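Local coordinates for protein methylenetetrahydrofolate--tRNA-(uracil-5-)-methyltransferase trmFO (PDB 3G5S) that probably catalyses the FAD- and folate-dependent methylation of tRNA uridine 54 to 5-methyluridine, taking the methyl carbon from methylenetetrahydrofolate, at residues E143-K146 with R147-D151; V379-L382 with A383-P387; L247-P250 with R251-K254. All blocks are in the same frame, centred on the assembly; numbering follows the deposited sequence.

Contact 1: E143-K146 with R147-D151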
loop_
_atom_site.group_PDB
_atom_site.type_symbol
_atom_site.label_atom_id
_atom_site.label_comp_id
_atom_site.label_asym_id
_atom_site.label_seq_id
_atom_site.Cartn_x
_atom_site.Cartn_y
_atom_site.Cartn_z
ATOM N N GLU A 143 8.303 17.939 7.344
ATOM C CA GLU A 143 9.289 18.361 8.336
ATOM C C GLU A 143 8.720 18.282 9.751
ATOM O O GLU A 143 9.405 17.871 10.686
ATOM C CB GLU A 143 9.774 19.780 8.035
ATOM C CG GLU A 143 10.676 19.874 6.820
ATOM C CD GLU A 143 11.967 19.100 6.998
ATOM O OE1 GLU A 143 12.608 19.239 8.062
ATOM O OE2 GLU A 143 12.347 18.359 6.070
ATOM N N ALA A 144 7.464 18.681 9.909
ATOM C CA ALA A 144 6.811 18.616 11.208
ATOM C C ALA A 144 6.697 17.174 11.708
ATOM O O ALA A 144 6.897 16.895 12.894
ATOM C CB ALA A 144 5.443 19.274 11.149
ATOM N N LEU A 145 6.374 16.257 10.802
ATOM C CA LEU A 145 6.274 14.849 11.164
ATOM C C LEU A 145 7.633 14.272 11.560
ATOM O O LEU A 145 7.735 13.507 12.520
ATOM C CB LEU A 145 5.669 14.045 10.013
ATOM C CG LEU A 145 4.165 14.253 9.852
ATOM C CD1 LEU A 145 3.706 13.780 8.481
ATOM C CD2 LEU A 145 3.403 13.542 10.963
ATOM N N LYS A 146 8.677 14.636 10.823
ATOM C CA LYS A 146 10.020 14.199 11.179
ATOM C C LYS A 146 10.434 14.728 12.550
ATOM O O LYS A 146 11.039 14.007 13.339
ATOM C CB LYS A 146 11.030 14.637 10.118
ATOM C CG LYS A 146 10.863 13.921 8.790
ATOM C CD LYS A 146 12.031 14.169 7.855
ATOM C CE LYS A 146 12.301 15.645 7.655
ATOM N NZ LYS A 146 13.453 15.864 6.736
ATOM N N ARG A 147 10.112 15.986 12.833
ATOM C CA ARG A 147 10.451 16.571 14.128
ATOM C C ARG A 147 9.781 15.813 15.272
ATOM O O ARG A 147 10.399 15.532 16.299
ATOM C CB ARG A 147 10.037 18.043 14.189
ATOM C CG ARG A 147 10.977 19.010 13.501
ATOM C CD ARG A 147 10.738 20.436 13.988
ATOM N NE ARG A 147 9.347 20.851 13.835
ATOM C CZ ARG A 147 8.841 21.363 12.719
ATOM N NH1 ARG A 147 9.611 21.521 11.652
ATOM N NH2 ARG A 147 7.565 21.710 12.666
ATOM N N ARG A 148 8.506 15.486 15.089
ATOM C CA ARG A 148 7.713 14.889 16.154
ATOM C C ARG A 148 8.018 13.398 16.333
ATOM O O ARG A 148 8.104 12.915 17.461
ATOM C CB ARG A 148 6.222 15.137 15.873
ATOM C CG ARG A 148 5.213 14.531 16.846
ATOM C CD ARG A 148 5.010 15.326 18.128
ATOM N NE ARG A 148 4.997 16.778 17.962
ATOM C CZ ARG A 148 3.907 17.539 17.847
ATOM N NH1 ARG A 148 2.694 17.003 17.849
ATOM N NH2 ARG A 148 4.038 18.858 17.732
ATOM N N PHE A 149 8.203 12.677 15.227
ATOM C CA PHE A 149 8.298 11.220 15.290
ATOM C C PHE A 149 9.660 10.629 14.939
ATOM O O PHE A 149 9.895 9.451 15.196
ATOM C CB PHE A 149 7.185 10.580 14.448
ATOM C CG PHE A 149 5.811 10.939 14.926
ATOM C CD1 PHE A 149 5.327 10.411 16.111
ATOM C CD2 PHE A 149 5.019 11.832 14.221
ATOM C CE1 PHE A 149 4.071 10.754 16.578
ATOM C CE2 PHE A 149 3.764 12.179 14.684
ATOM C CZ PHE A 149 3.290 11.638 15.867
ATOM N N GLY A 150 10.548 11.437 14.366
ATOM C CA GLY A 150 11.893 10.988 14.040
ATOM C C GLY A 150 12.185 11.039 12.553
ATOM O O GLY A 150 11.386 10.578 11.737
ATOM N N ASP A 151 13.343 11.590 12.201
ATOM C CA ASP A 151 13.734 11.749 10.803
ATOM C C ASP A 151 13.704 10.435 10.039
ATOM O O ASP A 151 13.377 10.404 8.852
ATOM C CB ASP A 151 15.153 12.317 10.709
ATOM C CG ASP A 151 15.238 13.772 11.122
ATOM O OD1 ASP A 151 14.189 14.384 11.395
ATOM O OD2 ASP A 151 16.365 14.308 11.166
HETATM O O HOH W 1 12.311 20.862 10.980
HETATM O O HOH W 2 13.843 14.671 13.865
#
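Glu143 meets Arg147 through its backbone carbonyl: Arg147 N donates to Glu143 O at 2.9 Å. That same oxygen, with Ala144 CA, lies over one face of the Arg147 guanidinium, because the arginine chain bends at chi3 (-55°) and folds back along the helix instead of running outward. A water in the guanidinium plane, 2.9 Å from Arg147 NH1, also gives a weak bond to Glu143 OE1, while Arg147 NH2 has its salt bridge with Glu123. At Ala144 the methyl CB sits 3.6 Å from Arg147 NH2, and the carbonyl takes the amide of Arg148.

These i to i+4 bonds belong to the last turns of helix 139-149, in the part of the fold that carries the Rossmann-type FAD-binding sheet; the Leu145 side chain is about 8 Å from the bound FAD. Leu145 O accepts Phe149 N, and Leu145 CD2 touches Phe149 CE2 at 4.0 Å, the ring also stacking with Phe325. Lys146 O closes the helix by accepting Gly150 N at 2.8 Å from above the carbonyl plane; at Gly150's phi of 118° a beta carbon would press on the carbonyl oxygen of Phe149, a strain that glycine avoids. A water joins Lys146 O to Asp151 OD1, and that carboxylate oxygen rests 3.4 Å from Lys146 CB. The lysine chain bends at chi3 (-54°), which carries NZ to Glu143 OE2 for a salt bridge at 2.8 Å, from above the carboxylate plane. With an alanine in place of Lys146, the Glu143 carboxylate would probably be left without its charged mate and set freer to turn.

Contact 2: V379-L382 with A383-P387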
loop_
_atom_site.group_PDB
_atom_site.type_symbol
_atom_site.label_atom_id
_atom_site.label_comp_id
_atom_site.label_asym_id
_atom_site.label_seq_id
_atom_site.Cartn_x
_atom_site.Cartn_y
_atom_site.Cartn_z
ATOM N N VAL A 379 -4.507 -3.204 7.025
ATOM C CA VAL A 379 -4.097 -2.402 8.172
ATOM C C VAL A 379 -3.323 -3.217 9.196
ATOM O O VAL A 379 -2.452 -2.687 9.890
ATOM C CB VAL A 379 -5.263 -1.609 8.813
ATOM C CG1 VAL A 379 -5.863 -0.672 7.784
ATOM C CG2 VAL A 379 -6.314 -2.533 9.427
ATOM N N ARG A 380 -3.623 -4.507 9.287
ATOM C CA ARG A 380 -2.873 -5.351 10.194
ATOM C C ARG A 380 -1.435 -5.556 9.688
ATOM O O ARG A 380 -0.501 -5.622 10.487
ATOM C CB ARG A 380 -3.646 -6.639 10.535
ATOM C CG ARG A 380 -4.921 -6.334 11.321
ATOM C CD ARG A 380 -5.810 -7.540 11.563
ATOM N NE ARG A 380 -7.082 -7.120 12.149
ATOM C CZ ARG A 380 -7.287 -6.910 13.447
ATOM N NH1 ARG A 380 -6.309 -7.121 14.321
ATOM N NH2 ARG A 380 -8.478 -6.508 13.875
ATOM N N TYR A 381 -1.256 -5.593 8.366
ATOM C CA TYR A 381 0.079 -5.594 7.767
ATOM C C TYR A 381 0.825 -4.290 8.099
ATOM O O TYR A 381 1.984 -4.323 8.519
ATOM C CB TYR A 381 0.009 -5.810 6.245
ATOM C CG TYR A 381 1.363 -5.797 5.573
ATOM C CD1 TYR A 381 2.076 -6.972 5.393
ATOM C CD2 TYR A 381 1.929 -4.613 5.114
ATOM C CE1 TYR A 381 3.315 -6.978 4.781
ATOM C CE2 TYR A 381 3.181 -4.602 4.508
ATOM C CZ TYR A 381 3.865 -5.797 4.336
ATOM O OH TYR A 381 5.106 -5.840 3.728
ATOM N N LEU A 382 0.165 -3.148 7.928
ATOM C CA LEU A 382 0.787 -1.862 8.250
ATOM C C LEU A 382 1.353 -1.855 9.663
ATOM O O LEU A 382 2.442 -1.325 9.911
ATOM C CB LEU A 382 -0.205 -0.706 8.089
ATOM C CG LEU A 382 -0.728 -0.407 6.685
ATOM C CD1 LEU A 382 -1.705 0.761 6.738
ATOM C CD2 LEU A 382 0.410 -0.139 5.691
ATOM N N ALA A 383 0.607 -2.444 10.594
ATOM C CA ALA A 383 0.968 -2.377 12.001
ATOM C C ALA A 383 2.043 -3.387 12.387
ATOM O O ALA A 383 2.739 -3.181 13.379
ATOM C CB ALA A 383 -0.264 -2.568 12.870
ATOM N N THR A 384 2.176 -4.470 11.617
ATOM C CA THR A 384 2.998 -5.603 12.045
ATOM C C THR A 384 4.089 -6.030 11.064
ATOM O O THR A 384 4.829 -6.968 11.344
ATOM C CB THR A 384 2.123 -6.842 12.379
ATOM O OG1 THR A 384 1.453 -7.301 11.196
ATOM C CG2 THR A 384 1.091 -6.511 13.456
ATOM N N ALA A 385 4.192 -5.354 9.925
ATOM C CA ALA A 385 5.191 -5.726 8.936
ATOM C C ALA A 385 6.602 -5.442 9.440
ATOM O O ALA A 385 6.807 -4.734 10.427
ATOM C CB ALA A 385 4.938 -5.005 7.622
ATOM N N ASN A 386 7.581 -6.022 8.752
ATOM C CA ASN A 386 8.989 -5.754 9.011
ATOM C C ASN A 386 9.261 -4.247 8.944
ATOM O O ASN A 386 9.044 -3.631 7.905
ATOM C CB ASN A 386 9.813 -6.500 7.957
ATOM C CG ASN A 386 11.285 -6.580 8.298
ATOM O OD1 ASN A 386 11.835 -5.704 8.967
ATOM N ND2 ASN A 386 11.940 -7.632 7.817
ATOM N N PRO A 387 9.738 -3.640 10.050
ATOM C CA PRO A 387 9.901 -2.179 10.055
ATOM C C PRO A 387 11.165 -1.696 9.346
ATOM O O PRO A 387 11.259 -0.524 8.954
ATOM C CB PRO A 387 9.985 -1.847 11.544
ATOM C CG PRO A 387 10.553 -3.085 12.174
ATOM C CD PRO A 387 10.027 -4.246 11.363
#
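Tyr381 carries CG trans to its own amide nitrogen (chi1 179°), which swings the phenol along the helix toward Ala385, and the Thr384 hydroxyl lies between its own amide nitrogen and carbonyl carbon (chi1 64°), which turns OG1 back onto the carbonyl of Arg380. Both groups sit at the C-terminal end of helix 374-384, where Ala385 is the first residue to leave helical backbone angles.

The methyl of Ala385 lies over one face of the Tyr381 ring in a CH-pi contact: CB is 3.6 Å from the ring centroid and 15° off the normal. It is nearest the hydroxyl-bearing end, with CB to Tyr381 CZ at 3.5 Å. The alanine methyl therefore covers part of one face of the ring, while Tyr381 also touches Glu265, Met393 and Leu399.

The backbone shows the helix tightening as it ends. Ala383 N still bonds to Val379 O at 3.1 Å, but Thr384 N divides its approach: it donates to Tyr381 O three residues back, and only weakly to Arg380 O. Ala385 N reaches Tyr381 O at 2.8 Å in the carbonyl plane, whereas Thr384 N meets that oxygen from above the plane, so two amides grip it from different directions. Leu382 packs on Ala315 and Ala385 on Pro316, which sets this helix end against helix 315-318; Asn386, bonded to Gln264 and Glu265, carries the chain onward.

The Arg380 guanidinium finds its partner outside this turn, NE bonding to Pro369 O. Its own carbonyl is occupied by the threonine hydroxyl: Thr384 OG1 donates to Arg380 O at 2.7 Å, tilted out of the carbonyl plane.

Contact 3: L247-P250 with R251-K254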
loop_
_atom_site.group_PDB
_atom_site.type_symbol
_atom_site.label_atom_id
_atom_site.label_comp_id
_atom_site.label_asym_id
_atom_site.label_seq_id
_atom_site.Cartn_x
_atom_site.Cartn_y
_atom_site.Cartn_z
ATOM N N LEU A 247 28.064 -16.985 2.414
ATOM C CA LEU A 247 27.089 -18.060 2.238
ATOM C C LEU A 247 27.752 -19.333 1.731
ATOM O O LEU A 247 28.698 -19.283 0.942
ATOM C CB LEU A 247 25.988 -17.627 1.269
ATOM C CG LEU A 247 25.170 -16.396 1.671
ATOM C CD1 LEU A 247 24.307 -15.919 0.512
ATOM C CD2 LEU A 247 24.322 -16.686 2.900
ATOM N N VAL A 248 27.249 -20.468 2.200
ATOM C CA VAL A 248 27.709 -21.762 1.733
ATOM C C VAL A 248 26.495 -22.540 1.255
ATOM O O VAL A 248 25.559 -22.780 2.015
ATOM C CB VAL A 248 28.446 -22.547 2.838
ATOM C CG1 VAL A 248 28.878 -23.917 2.321
ATOM C CG2 VAL A 248 29.647 -21.757 3.337
ATOM N N ASP A 249 26.509 -22.918 -0.018
ATOM C CA ASP A 249 25.431 -23.692 -0.605
ATOM C C ASP A 249 25.561 -25.130 -0.103
ATOM O O ASP A 249 26.565 -25.785 -0.381
ATOM C CB ASP A 249 25.558 -23.639 -2.128
ATOM C CG ASP A 249 24.423 -24.346 -2.851
ATOM O OD1 ASP A 249 23.646 -25.080 -2.208
ATOM O OD2 ASP A 249 24.317 -24.158 -4.081
ATOM N N PRO A 250 24.555 -25.636 0.637
ATOM C CA PRO A 250 24.685 -26.997 1.179
ATOM C C PRO A 250 24.860 -28.047 0.093
ATOM O O PRO A 250 25.393 -29.119 0.357
ATOM C CB PRO A 250 23.349 -27.218 1.901
ATOM C CG PRO A 250 22.852 -25.853 2.208
ATOM C CD PRO A 250 23.294 -24.997 1.052
ATOM N N ARG A 251 24.409 -27.750 -1.117
ATOM C CA ARG A 251 24.505 -28.727 -2.185
ATOM C C ARG A 251 25.929 -28.873 -2.715
ATOM O O ARG A 251 26.329 -29.952 -3.125
ATOM C CB ARG A 251 23.500 -28.402 -3.287
ATOM C CG ARG A 251 22.069 -28.477 -2.779
ATOM C CD ARG A 251 21.061 -28.709 -3.885
ATOM N NE ARG A 251 19.715 -28.855 -3.340
ATOM C CZ ARG A 251 19.174 -30.016 -2.987
ATOM N NH1 ARG A 251 19.865 -31.141 -3.131
ATOM N NH2 ARG A 251 17.940 -30.053 -2.495
ATOM N N THR A 252 26.714 -27.807 -2.666
ATOM C CA THR A 252 28.068 -27.870 -3.202
ATOM C C THR A 252 29.125 -27.824 -2.101
ATOM O O THR A 252 30.284 -28.176 -2.330
ATOM C CB THR A 252 28.326 -26.704 -4.146
ATOM O OG1 THR A 252 28.297 -25.494 -3.386
ATOM C CG2 THR A 252 27.251 -26.630 -5.216
ATOM N N GLY A 253 28.724 -27.386 -0.913
ATOM C CA GLY A 253 29.656 -27.175 0.181
ATOM C C GLY A 253 30.566 -25.981 -0.053
ATOM O O GLY A 253 31.583 -25.826 0.622
ATOM N N LYS A 254 30.206 -25.134 -1.012
ATOM C CA LYS A 254 31.024 -23.980 -1.345
ATOM C C LYS A 254 30.179 -22.726 -1.516
ATOM O O LYS A 254 28.948 -22.783 -1.604
ATOM C CB LYS A 254 31.819 -24.233 -2.626
ATOM C CG LYS A 254 32.698 -25.470 -2.567
ATOM C CD LYS A 254 33.574 -25.600 -3.800
ATOM C CE LYS A 254 32.746 -25.613 -5.073
ATOM N NZ LYS A 254 33.452 -26.345 -6.163
#
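Asp249 and Thr252 meet side chain to side chain at about a right angle: Asp249 CB lies 3.5 Å from Thr252 OG1, and Asp249 OD2 is 4.0 Å from the methyl CG2. The carboxylate reaches forward because CG is trans to the aspartate amide nitrogen (chi1 -176°). OD1 then takes the amide of Arg251 at 3.0 Å, met from above the carboxylate plane, which meets the definition of an Asx turn. Arg251 gives the aspartate its backbone rather than its charge. The carboxylate and guanidinium planes stand 89° apart, and the extended arginine chain carries its NH2 to a weak bond with Thr172 O.

The chain reverses in a type I beta turn over 249-252, in the loop before strand 258-264, the two halves running 141° apart. Asp249 O is gripped by two amides: Gly253 N at 2.7 Å, nearly along the C=O axis, and Thr252 N at 3.1 Å, from above the carbonyl plane. Gly253 follows with a positive phi, a conformation that favours glycine. Thr252 OG1 accepts Lys254 N at 3.1 Å, an ST turn at the exit of the bend, and Lys254 O receives Asp249 N. Asp249 packs on Phe175 and Pro190, and Pro250 also touches Phe175, so the loop leans on strands 175-176 and 187-191. Val248 CG1 lies 3.6 Å from Gly253 C.

Contacts 1 and 2 each finish a helix, 139-149 and 374-384, whereas contact 3 reverses a loop with no regular structure. Contact 2 is the most buried, its centre about 11 Å from that of the chain; contact 1 is partly buried at about 21 Å, and contact 3 stands out at about 37 Å with mostly exposed residues. The chemistry follows: an aromatic face and a methyl serve the inner helix end, whereas salt bridges and waters line the outer one. In the loop, side-chain oxygens take backbone amides directly. None of the three touches another; the nearest atoms of contacts 1 and 2 are about 11 Å apart, those of contacts 1 and 3 about 30 Å.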